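Local coordinates for protein 5-oxopent-3-ene-1,2,5-tricarboxylate decarboxylase (Exiguobacterium antarcticum B7, PDB 6IYM) that belongs to the fumarylacetoacetate hydrolase family, a group of metal-dependent enzymes, and carries a magnesium ion in a site made of acidic side chains, at residues I111-L121 against R170-P179; D194-N202 against L255-E266. All coordinates share one frame; numbering follows the deposited sequence.

Contact 1. Residues I111-L121 against R170-P179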
loop_
_atom_site.group_PDB
_atom_site.type_symbol
_atom_site.label_atom_id
_atom_site.label_comp_id
_atom_site.label_asym_id
_atom_site.label_seq_id
_atom_site.Cartn_x
_atom_site.Cartn_y
_atom_site.Cartn_z
ATOM N N ILE A 111 -11.102 7.944 16.045
ATOM C CA ILE A 111 -10.431 8.502 14.843
ATOM C C ILE A 111 -9.674 9.749 15.302
ATOM O O ILE A 111 -10.321 10.690 15.763
ATOM C CB ILE A 111 -11.455 8.825 13.733
ATOM C CG1 ILE A 111 -12.100 7.564 13.150
ATOM C CG2 ILE A 111 -10.838 9.672 12.643
ATOM C CD1 ILE A 111 -13.528 7.788 12.727
ATOM N N GLU A 112 -8.349 9.737 15.233
ATOM C CA GLU A 112 -7.530 10.912 15.596
ATOM C C GLU A 112 -7.997 12.087 14.731
ATOM O O GLU A 112 -8.124 11.907 13.513
ATOM C CB GLU A 112 -6.052 10.538 15.449
ATOM C CG GLU A 112 -5.089 11.669 15.714
ATOM C CD GLU A 112 -3.626 11.256 15.794
ATOM O OE1 GLU A 112 -2.805 12.133 16.117
ATOM O OE2 GLU A 112 -3.301 10.075 15.510
ATOM N N ARG A 113 -8.277 13.242 15.347
ATOM C CA ARG A 113 -8.883 14.430 14.680
ATOM C C ARG A 113 -7.876 15.168 13.778
ATOM O O ARG A 113 -8.317 15.724 12.720
ATOM C CB ARG A 113 -9.471 15.366 15.748
ATOM C CG ARG A 113 -9.723 16.797 15.286
ATOM C CD ARG A 113 -10.950 16.927 14.403
ATOM N NE ARG A 113 -11.111 18.283 13.886
ATOM C CZ ARG A 113 -10.525 18.760 12.805
ATOM N NH1 ARG A 113 -9.730 17.986 12.084
ATOM N NH2 ARG A 113 -10.741 20.015 12.430
ATOM N N HIS A 114 -6.595 15.224 14.165
ATOM C CA HIS A 114 -5.488 15.896 13.418
ATOM C C HIS A 114 -5.889 17.346 13.058
ATOM O O HIS A 114 -5.775 17.726 11.874
ATOM C CB HIS A 114 -5.103 15.082 12.156
ATOM C CG HIS A 114 -4.649 13.666 12.374
ATOM N ND1 HIS A 114 -3.321 13.327 12.589
ATOM C CD2 HIS A 114 -5.324 12.492 12.296
ATOM C CE1 HIS A 114 -3.225 12.019 12.741
ATOM N NE2 HIS A 114 -4.448 11.474 12.551
ATOM N N ALA A 115 -6.345 18.169 14.016
ATOM C CA ALA A 115 -6.825 19.550 13.724
ATOM C C ALA A 115 -5.705 20.409 13.109
ATOM O O ALA A 115 -6.016 21.245 12.219
ATOM C CB ALA A 115 -7.422 20.190 14.962
ATOM N N ASP A 116 -4.440 20.203 13.497
ATOM C CA ASP A 116 -3.274 20.887 12.853
ATOM C C ASP A 116 -3.199 20.583 11.348
ATOM O O ASP A 116 -2.714 21.454 10.586
ATOM C CB ASP A 116 -1.936 20.524 13.509
ATOM C CG ASP A 116 -1.727 19.043 13.798
ATOM O OD1 ASP A 116 -2.621 18.226 13.444
ATOM O OD2 ASP A 116 -0.667 18.710 14.381
ATOM N N LEU A 117 -3.633 19.402 10.890
ATOM C CA LEU A 117 -3.397 19.008 9.467
ATOM C C LEU A 117 -4.643 19.224 8.617
ATOM O O LEU A 117 -4.449 19.426 7.405
ATOM C CB LEU A 117 -2.918 17.552 9.401
ATOM C CG LEU A 117 -1.766 17.208 10.348
ATOM C CD1 LEU A 117 -1.207 15.818 10.077
ATOM C CD2 LEU A 117 -0.644 18.234 10.243
ATOM N N THR A 118 -5.849 19.150 9.207
ATOM C CA THR A 118 -7.144 19.167 8.472
ATOM C C THR A 118 -8.169 20.078 9.159
ATOM O O THR A 118 -8.264 20.011 10.408
ATOM C CB THR A 118 -7.867 17.808 8.435
ATOM O OG1 THR A 118 -6.989 16.706 8.635
ATOM C CG2 THR A 118 -8.605 17.633 7.130
ATOM N N GLN A 119 -8.940 20.835 8.370
ATOM C CA GLN A 119 -10.232 21.430 8.822
ATOM C C GLN A 119 -11.359 20.991 7.878
ATOM O O GLN A 119 -12.416 21.606 7.939
ATOM C CB GLN A 119 -10.146 22.959 8.918
ATOM C CG GLN A 119 -9.103 23.463 9.910
ATOM C CD GLN A 119 -9.422 23.135 11.345
ATOM O OE1 GLN A 119 -8.578 22.638 12.097
ATOM N NE2 GLN A 119 -10.646 23.429 11.745
ATOM N N GLN A 120 -11.134 19.975 7.032
ATOM C CA GLN A 120 -12.182 19.370 6.168
ATOM C C GLN A 120 -12.168 17.844 6.318
ATOM O O GLN A 120 -12.133 17.145 5.310
ATOM C CB GLN A 120 -11.999 19.851 4.738
ATOM C CG GLN A 120 -12.060 21.376 4.596
ATOM C CD GLN A 120 -12.180 21.764 3.147
ATOM O OE1 GLN A 120 -11.617 21.121 2.261
ATOM N NE2 GLN A 120 -12.977 22.780 2.884
ATOM N N LEU A 121 -12.192 17.346 7.547
ATOM C CA LEU A 121 -12.275 15.897 7.830
ATOM C C LEU A 121 -13.673 15.373 7.461
ATOM O O LEU A 121 -14.680 16.023 7.862
ATOM C CB LEU A 121 -12.001 15.669 9.302
ATOM C CG LEU A 121 -11.926 14.198 9.688
ATOM C CD1 LEU A 121 -10.789 13.521 8.940
ATOM C CD2 LEU A 121 -11.752 14.073 11.183
ATOM N N ARG A 170 -2.197 10.535 0.824
ATOM C CA ARG A 170 -1.854 11.175 2.116
ATOM C C ARG A 170 -3.144 11.554 2.860
ATOM O O ARG A 170 -3.250 11.194 4.019
ATOM C CB ARG A 170 -0.948 12.400 1.945
ATOM C CG ARG A 170 -0.587 13.035 3.280
ATOM C CD ARG A 170 0.711 13.833 3.313
ATOM N NE ARG A 170 0.662 14.734 4.457
ATOM C CZ ARG A 170 0.846 14.369 5.711
ATOM N NH1 ARG A 170 1.122 13.115 6.032
ATOM N NH2 ARG A 170 0.747 15.270 6.665
ATOM N N GLY A 171 -4.062 12.270 2.217
ATOM C CA GLY A 171 -5.301 12.757 2.859
ATOM C C GLY A 171 -6.216 11.622 3.302
ATOM O O GLY A 171 -7.153 11.918 4.064
ATOM N N LYS A 172 -5.945 10.369 2.889
ATOM C CA LYS A 172 -6.751 9.173 3.275
ATOM C C LYS A 172 -5.982 8.271 4.244
ATOM O O LYS A 172 -6.550 7.253 4.663
ATOM C CB LYS A 172 -7.199 8.428 2.016
ATOM C CG LYS A 172 -8.234 9.213 1.222
ATOM C CD LYS A 172 -8.829 8.542 0.029
ATOM C CE LYS A 172 -9.953 9.361 -0.590
ATOM N NZ LYS A 172 -11.300 8.993 -0.081
ATOM N N SER A 173 -4.746 8.628 4.603
ATOM C CA SER A 173 -3.784 7.685 5.207
ATOM C C SER A 173 -3.227 8.160 6.556
ATOM O O SER A 173 -2.418 7.397 7.150
ATOM C CB SER A 173 -2.705 7.375 4.205
ATOM O OG SER A 173 -3.274 6.733 3.081
ATOM N N LEU A 174 -3.709 9.280 7.106
ATOM C CA LEU A 174 -3.320 9.736 8.472
ATOM C C LEU A 174 -3.746 8.687 9.488
ATOM O O LEU A 174 -4.803 8.079 9.256
ATOM C CB LEU A 174 -4.015 11.068 8.780
ATOM C CG LEU A 174 -3.601 12.253 7.915
ATOM C CD1 LEU A 174 -3.990 13.563 8.581
ATOM C CD2 LEU A 174 -2.106 12.246 7.634
ATOM N N ASP A 175 -3.012 8.526 10.595
ATOM C CA ASP A 175 -3.358 7.539 11.641
ATOM C C ASP A 175 -4.836 7.769 12.051
ATOM O O ASP A 175 -5.219 8.917 12.299
ATOM C CB ASP A 175 -2.390 7.597 12.829
ATOM C CG ASP A 175 -0.923 7.278 12.492
ATOM O OD1 ASP A 175 -0.616 6.882 11.333
ATOM O OD2 ASP A 175 -0.082 7.459 13.371
ATOM N N GLY A 176 -5.641 6.708 12.108
ATOM C CA GLY A 176 -7.051 6.755 12.529
ATOM C C GLY A 176 -8.011 6.755 11.353
ATOM O O GLY A 176 -9.204 6.501 11.595
ATOM N N PHE A 177 -7.533 6.965 10.120
ATOM C CA PHE A 177 -8.411 7.258 8.955
ATOM C C PHE A 177 -8.993 5.989 8.306
ATOM O O PHE A 177 -9.571 6.123 7.194
ATOM C CB PHE A 177 -7.668 8.098 7.925
ATOM C CG PHE A 177 -7.647 9.580 8.203
ATOM C CD1 PHE A 177 -7.747 10.074 9.486
ATOM C CD2 PHE A 177 -7.466 10.469 7.164
ATOM C CE1 PHE A 177 -7.716 11.444 9.724
ATOM C CE2 PHE A 177 -7.435 11.838 7.393
ATOM C CZ PHE A 177 -7.564 12.323 8.680
ATOM N N CYS A 178 -8.873 4.796 8.907
ATOM C CA CYS A 178 -9.469 3.580 8.291
ATOM C C CYS A 178 -10.081 2.644 9.331
ATOM O O CYS A 178 -9.613 1.521 9.528
ATOM C CB CYS A 178 -8.440 2.868 7.412
ATOM S SG CYS A 178 -9.218 1.769 6.205
ATOM N N PRO A 179 -11.225 3.022 9.954
ATOM C CA PRO A 179 -12.086 2.070 10.639
ATOM C C PRO A 179 -12.372 0.873 9.745
ATOM O O PRO A 179 -12.675 1.071 8.572
ATOM C CB PRO A 179 -13.400 2.830 10.843
ATOM C CG PRO A 179 -12.923 4.256 11.007
ATOM C CD PRO A 179 -11.772 4.384 10.032
#
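Ile111 and Gly176 bring the two backbones closest, CA to CA 4.5 Å, and from there the chains diverge until the CA atoms of Thr118 and Gly171 stand 8.7 Å apart. The contact belongs to the fumarylacetoacetate hydrolase fold: a type II beta turn, Leu174 to Phe177, packs against the irregular chain that follows strand 111-112. Gly176, at positive phi, lies against the neighbouring backbone, its CA 4.2 Å from Glu112 N.

One hydrogen bond crosses the contact. His114 NE2 gives its N-H to Asp175 O at 2.7 Å, nearly straight at 166°, in the ring plane and on a lone pair of the carbonyl. The imidazole is packed on both faces, by Glu112 CG on one and by Leu174 CB on the other, the latter a CH-pi contact 4.0 Å from the ring centroid. With CG anti to its carbonyl carbon (chi1 -65°), Leu174 reaches on along the ring, and its CD1 meets Leu117 CD1 at 3.9 Å.

The side chains of Glu112 and Asp175 run side by side, their carboxylate planes turned 57° apart. Both form salt bridges to Arg136 of the second subunit, which probably offsets their like charges, and Asp175 OD2 also hydrogen-bonds Thr230 of that subunit. Arg170 NH2, beside Leu117, bonds to Arg227 O of the same subunit, placing this surface at the dimer interface.

Deeper in, the Phe177 ring takes Glu112 O at its edge and has Leu174 CB over its centre. Obliquely to that ring, Leu121 CD1 comes within 3.5 Å of Phe177 CZ.

Contact 2. Residues D194-N202 against L255-E266. Unlike the reference sequence in segment 255-266: Val260 (reference Ile), Ile261 (reference Val).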
loop_
_atom_site.group_PDB
_atom_site.type_symbol
_atom_site.label_atom_id
_atom_site.label_comp_id
_atom_site.label_asym_id
_atom_site.label_seq_id
_atom_site.Cartn_x
_atom_site.Cartn_y
_atom_site.Cartn_z
ATOM N N ASP A 194 -27.683 -6.162 -3.606
ATOM C CA ASP A 194 -28.694 -5.161 -3.139
ATOM C C ASP A 194 -28.700 -5.108 -1.612
ATOM O O ASP A 194 -29.700 -5.546 -0.983
ATOM C CB ASP A 194 -30.079 -5.472 -3.729
ATOM C CG ASP A 194 -31.200 -4.501 -3.383
ATOM O OD1 ASP A 194 -30.919 -3.395 -2.877
ATOM O OD2 ASP A 194 -32.370 -4.882 -3.592
ATOM N N VAL A 195 -27.608 -4.600 -1.037
ATOM C CA VAL A 195 -27.493 -4.412 0.427
ATOM C C VAL A 195 -27.416 -2.907 0.679
ATOM O O VAL A 195 -26.822 -2.172 -0.153
ATOM C CB VAL A 195 -26.322 -5.194 1.056
ATOM C CG1 VAL A 195 -26.401 -6.669 0.690
ATOM C CG2 VAL A 195 -24.969 -4.623 0.687
ATOM N N LEU A 196 -27.995 -2.496 1.799
ATOM C CA LEU A 196 -28.123 -1.079 2.210
ATOM C C LEU A 196 -26.879 -0.685 3.004
ATOM O O LEU A 196 -26.557 -1.382 3.985
ATOM C CB LEU A 196 -29.402 -0.909 3.030
ATOM C CG LEU A 196 -29.755 0.536 3.357
ATOM C CD1 LEU A 196 -29.880 1.369 2.096
ATOM C CD2 LEU A 196 -31.031 0.596 4.175
ATOM N N VAL A 197 -26.181 0.345 2.520
ATOM C CA VAL A 197 -25.026 0.985 3.198
ATOM C C VAL A 197 -25.529 2.325 3.759
ATOM O O VAL A 197 -25.898 3.212 2.976
ATOM C CB VAL A 197 -23.826 1.160 2.240
ATOM C CG1 VAL A 197 -22.637 1.806 2.943
ATOM C CG2 VAL A 197 -23.401 -0.170 1.594
ATOM N N GLU A 198 -25.484 2.503 5.073
ATOM C CA GLU A 198 -25.913 3.769 5.716
ATOM C C GLU A 198 -24.806 4.291 6.628
ATOM O O GLU A 198 -24.076 3.480 7.296
ATOM C CB GLU A 198 -27.176 3.603 6.560
ATOM C CG GLU A 198 -28.350 2.960 5.855
ATOM C CD GLU A 198 -29.687 3.235 6.547
ATOM O OE1 GLU A 198 -30.620 3.778 5.892
ATOM O OE2 GLU A 198 -29.784 2.946 7.750
ATOM N N THR A 199 -24.744 5.616 6.709
ATOM C CA THR A 199 -23.915 6.345 7.688
ATOM C C THR A 199 -24.769 7.321 8.491
ATOM O O THR A 199 -25.497 8.128 7.886
ATOM C CB THR A 199 -22.775 7.048 6.968
ATOM O OG1 THR A 199 -22.227 6.020 6.152
ATOM C CG2 THR A 199 -21.756 7.618 7.924
ATOM N N ARG A 200 -24.645 7.256 9.803
ATOM C CA ARG A 200 -25.187 8.280 10.732
ATOM C C ARG A 200 -24.013 9.043 11.342
ATOM O O ARG A 200 -22.969 8.410 11.610
ATOM C CB ARG A 200 -26.070 7.636 11.797
ATOM C CG ARG A 200 -27.376 7.115 11.225
ATOM C CD ARG A 200 -28.270 6.419 12.220
ATOM N NE ARG A 200 -29.418 5.935 11.470
ATOM C CZ ARG A 200 -30.531 6.610 11.238
ATOM N NH1 ARG A 200 -30.694 7.824 11.732
ATOM N NH2 ARG A 200 -31.483 6.065 10.497
ATOM N N VAL A 201 -24.169 10.357 11.463
ATOM C CA VAL A 201 -23.249 11.237 12.230
ATOM C C VAL A 201 -24.068 11.822 13.380
ATOM O O VAL A 201 -25.116 12.446 13.109
ATOM C CB VAL A 201 -22.600 12.311 11.330
ATOM C CG1 VAL A 201 -21.795 13.336 12.135
ATOM C CG2 VAL A 201 -21.732 11.661 10.253
ATOM N N ASN A 202 -23.647 11.548 14.608
ATOM C CA ASN A 202 -24.382 11.944 15.834
ATOM C C ASN A 202 -25.848 11.544 15.705
ATOM O O ASN A 202 -26.688 12.303 16.183
ATOM C CB ASN A 202 -24.242 13.449 16.049
ATOM C CG ASN A 202 -22.783 13.796 16.162
ATOM O OD1 ASN A 202 -22.039 12.991 16.724
ATOM N ND2 ASN A 202 -22.380 14.955 15.639
ATOM N N LEU A 255 -16.287 16.987 9.947
ATOM C CA LEU A 255 -16.274 16.257 11.233
ATOM C C LEU A 255 -15.450 17.060 12.233
ATOM O O LEU A 255 -14.431 17.647 11.846
ATOM C CB LEU A 255 -15.663 14.864 11.026
ATOM C CG LEU A 255 -16.551 13.875 10.267
ATOM C CD1 LEU A 255 -15.779 12.636 9.801
ATOM C CD2 LEU A 255 -17.735 13.488 11.120
ATOM N N GLN A 256 -15.895 17.070 13.480
ATOM C CA GLN A 256 -15.247 17.830 14.571
ATOM C C GLN A 256 -14.993 16.847 15.704
ATOM O O GLN A 256 -15.638 15.765 15.725
ATOM C CB GLN A 256 -16.123 19.016 15.005
ATOM C CG GLN A 256 -16.487 19.993 13.891
ATOM C CD GLN A 256 -15.298 20.550 13.138
ATOM O OE1 GLN A 256 -14.181 20.663 13.651
ATOM N NE2 GLN A 256 -15.528 20.900 11.885
ATOM N N ASP A 257 -14.116 17.230 16.627
ATOM C CA ASP A 257 -13.871 16.525 17.908
ATOM C C ASP A 257 -15.223 16.255 18.568
ATOM O O ASP A 257 -16.015 17.208 18.655
ATOM C CB ASP A 257 -12.975 17.373 18.811
ATOM C CG ASP A 257 -12.776 16.780 20.188
ATOM O OD1 ASP A 257 -12.270 15.638 20.279
ATOM O OD2 ASP A 257 -13.162 17.452 21.156
ATOM N N GLY A 258 -15.480 15.005 18.966
ATOM C CA GLY A 258 -16.737 14.556 19.598
ATOM C C GLY A 258 -17.706 13.878 18.637
ATOM O O GLY A 258 -18.561 13.124 19.112
ATOM N N ASP A 259 -17.592 14.104 17.332
ATOM C CA ASP A 259 -18.554 13.549 16.351
ATOM C C ASP A 259 -18.499 12.017 16.352
ATOM O O ASP A 259 -17.383 11.476 16.318
ATOM C CB ASP A 259 -18.294 14.122 14.970
ATOM C CG ASP A 259 -18.816 15.536 14.815
ATOM O OD1 ASP A 259 -19.464 16.007 15.773
ATOM O OD2 ASP A 259 -18.607 16.133 13.721
ATOM N N VAL A 260 -19.665 11.360 16.424
ATOM C CA VAL A 260 -19.799 9.878 16.414
ATOM C C VAL A 260 -20.314 9.446 15.047
ATOM O O VAL A 260 -21.400 9.909 14.644
ATOM C CB VAL A 260 -20.724 9.391 17.524
ATOM C CG1 VAL A 260 -20.934 7.891 17.456
ATOM C CG2 VAL A 260 -20.213 9.816 18.883
ATOM N N ILE A 261 -19.549 8.599 14.364
ATOM C CA ILE A 261 -19.882 8.119 12.986
ATOM C C ILE A 261 -20.300 6.658 13.119
ATOM O O ILE A 261 -19.530 5.899 13.732
ATOM C CB ILE A 261 -18.692 8.288 12.034
ATOM C CG1 ILE A 261 -18.025 9.662 12.185
ATOM C CG2 ILE A 261 -19.127 8.042 10.593
ATOM C CD1 ILE A 261 -16.544 9.629 11.891
ATOM N N ASP A 262 -21.495 6.316 12.631
ATOM C CA ASP A 262 -22.048 4.933 12.625
ATOM C C ASP A 262 -22.346 4.489 11.176
ATOM O O ASP A 262 -23.421 4.858 10.625
ATOM C CB ASP A 262 -23.287 4.892 13.510
ATOM C CG ASP A 262 -23.994 3.548 13.575
ATOM O OD1 ASP A 262 -23.313 2.498 13.459
ATOM O OD2 ASP A 262 -25.239 3.571 13.745
ATOM N N VAL A 263 -21.463 3.672 10.607
ATOM C CA VAL A 263 -21.633 3.023 9.274
ATOM C C VAL A 263 -22.245 1.638 9.521
ATOM O O VAL A 263 -21.788 0.896 10.408
ATOM C CB VAL A 263 -20.286 2.918 8.528
ATOM C CG1 VAL A 263 -20.435 2.327 7.131
ATOM C CG2 VAL A 263 -19.540 4.251 8.472
ATOM N N SER A 264 -23.266 1.287 8.777
ATOM C CA SER A 264 -23.887 -0.047 8.870
ATOM C C SER A 264 -24.093 -0.571 7.457
ATOM O O SER A 264 -24.294 0.252 6.517
ATOM C CB SER A 264 -25.175 -0.004 9.647
ATOM O OG SER A 264 -26.145 0.716 8.921
ATOM N N ILE A 265 -24.024 -1.887 7.331
ATOM C CA ILE A 265 -24.290 -2.623 6.069
ATOM C C ILE A 265 -25.160 -3.799 6.465
ATOM O O ILE A 265 -24.747 -4.532 7.369
ATOM C CB ILE A 265 -22.985 -3.074 5.403
ATOM C CG1 ILE A 265 -22.067 -1.866 5.165
ATOM C CG2 ILE A 265 -23.310 -3.858 4.132
ATOM C CD1 ILE A 265 -20.901 -2.125 4.217
ATOM N N GLU A 266 -26.342 -3.923 5.874
ATOM C CA GLU A 266 -27.308 -4.948 6.317
ATOM C C GLU A 266 -26.668 -6.301 6.003
ATOM O O GLU A 266 -26.049 -6.429 4.951
ATOM C CB GLU A 266 -28.711 -4.668 5.749
ATOM C CG GLU A 266 -28.979 -5.160 4.346
ATOM C CD GLU A 266 -30.205 -4.551 3.669
ATOM O OE1 GLU A 266 -31.090 -3.981 4.369
ATOM O OE2 GLU A 266 -30.272 -4.632 2.424
HETATM O O HOH W 1 -27.222 -0.582 6.444
#
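Thr199 and Val263 form a non-hydrogen-bonded pair, their CA atoms only 4.3 Å apart, where strands 196-201 and 260-265 run antiparallel, axes 4.6 Å apart at closest approach and directions at 166°. On either side, Glu198 with Ser264 and Arg200 with Asp262 are the hydrogen-bonded pairs, each closed by two backbone bonds.

The tight side carries Val197, Thr199, Val201, Ile261, Val263 and Ile265, all buried. Thr199 CG2 lies alongside Ile261 CG2 at 3.8 Å, the methyl placed there because it stands anti to the backbone N, while OG1 lies near Val263 CG2 and hydrogen-bonds Gln207. Val197 CG2 rests beside Ile265 CD1 at 4.1 Å. This is the inner face of a mixed five-stranded sheet of the fumarylacetoacetate hydrolase fold, and from it Ile261, Val263 and Ile265 pack on strand 147-158, which supplies the magnesium ligand Asp155.

The other face, with Glu198, Arg200, Asp262 and Ser264, is partly exposed and looser. Its polar ends look to other partners: Glu198 to Ser208, Arg200 to Gly203 and Asp262 to His270. A water links the strands here, donating to Leu196 O and hydrogen-bonded to Ser264 OG.

The two ends differ as well. Beyond Ile265, Glu266 N donates to Leu196 O, but the return bond, Leu196 N to Glu266 OE2, is weak, 3.2 Å and bent to 136°. At the far end Asn202 uses both ends of its amide: OD1 accepts from Val260 N at 2.9 Å, and ND2, with the acceptor in its amide plane, donates at 173° to Asp259 OD1, arriving from above the carboxylate plane.

In the fold
The centres of contact 1 and contact 2 lie about 17 Å apart, and the contacts come in series along the chain: 170-179 ends before 194-202 begins, with strand 178-186 followed directly by strand 196-201. Both reach the mixed sheet ordered 111-112, 269-276, 260-265, 196-201, 204-210, contact 1 through an outermost strand and contact 2 through an inner pair. They also touch: Leu121 O and Leu255 N are 2.8 Å apart, a probable hydrogen bond, and Ile111 CD1 packs on Ile261 CD1. Contact 1 meets the second subunit, whereas contact 2 touches no other chain, so the same sheet has an edge at the subunit interface and an inner pair within one subunit.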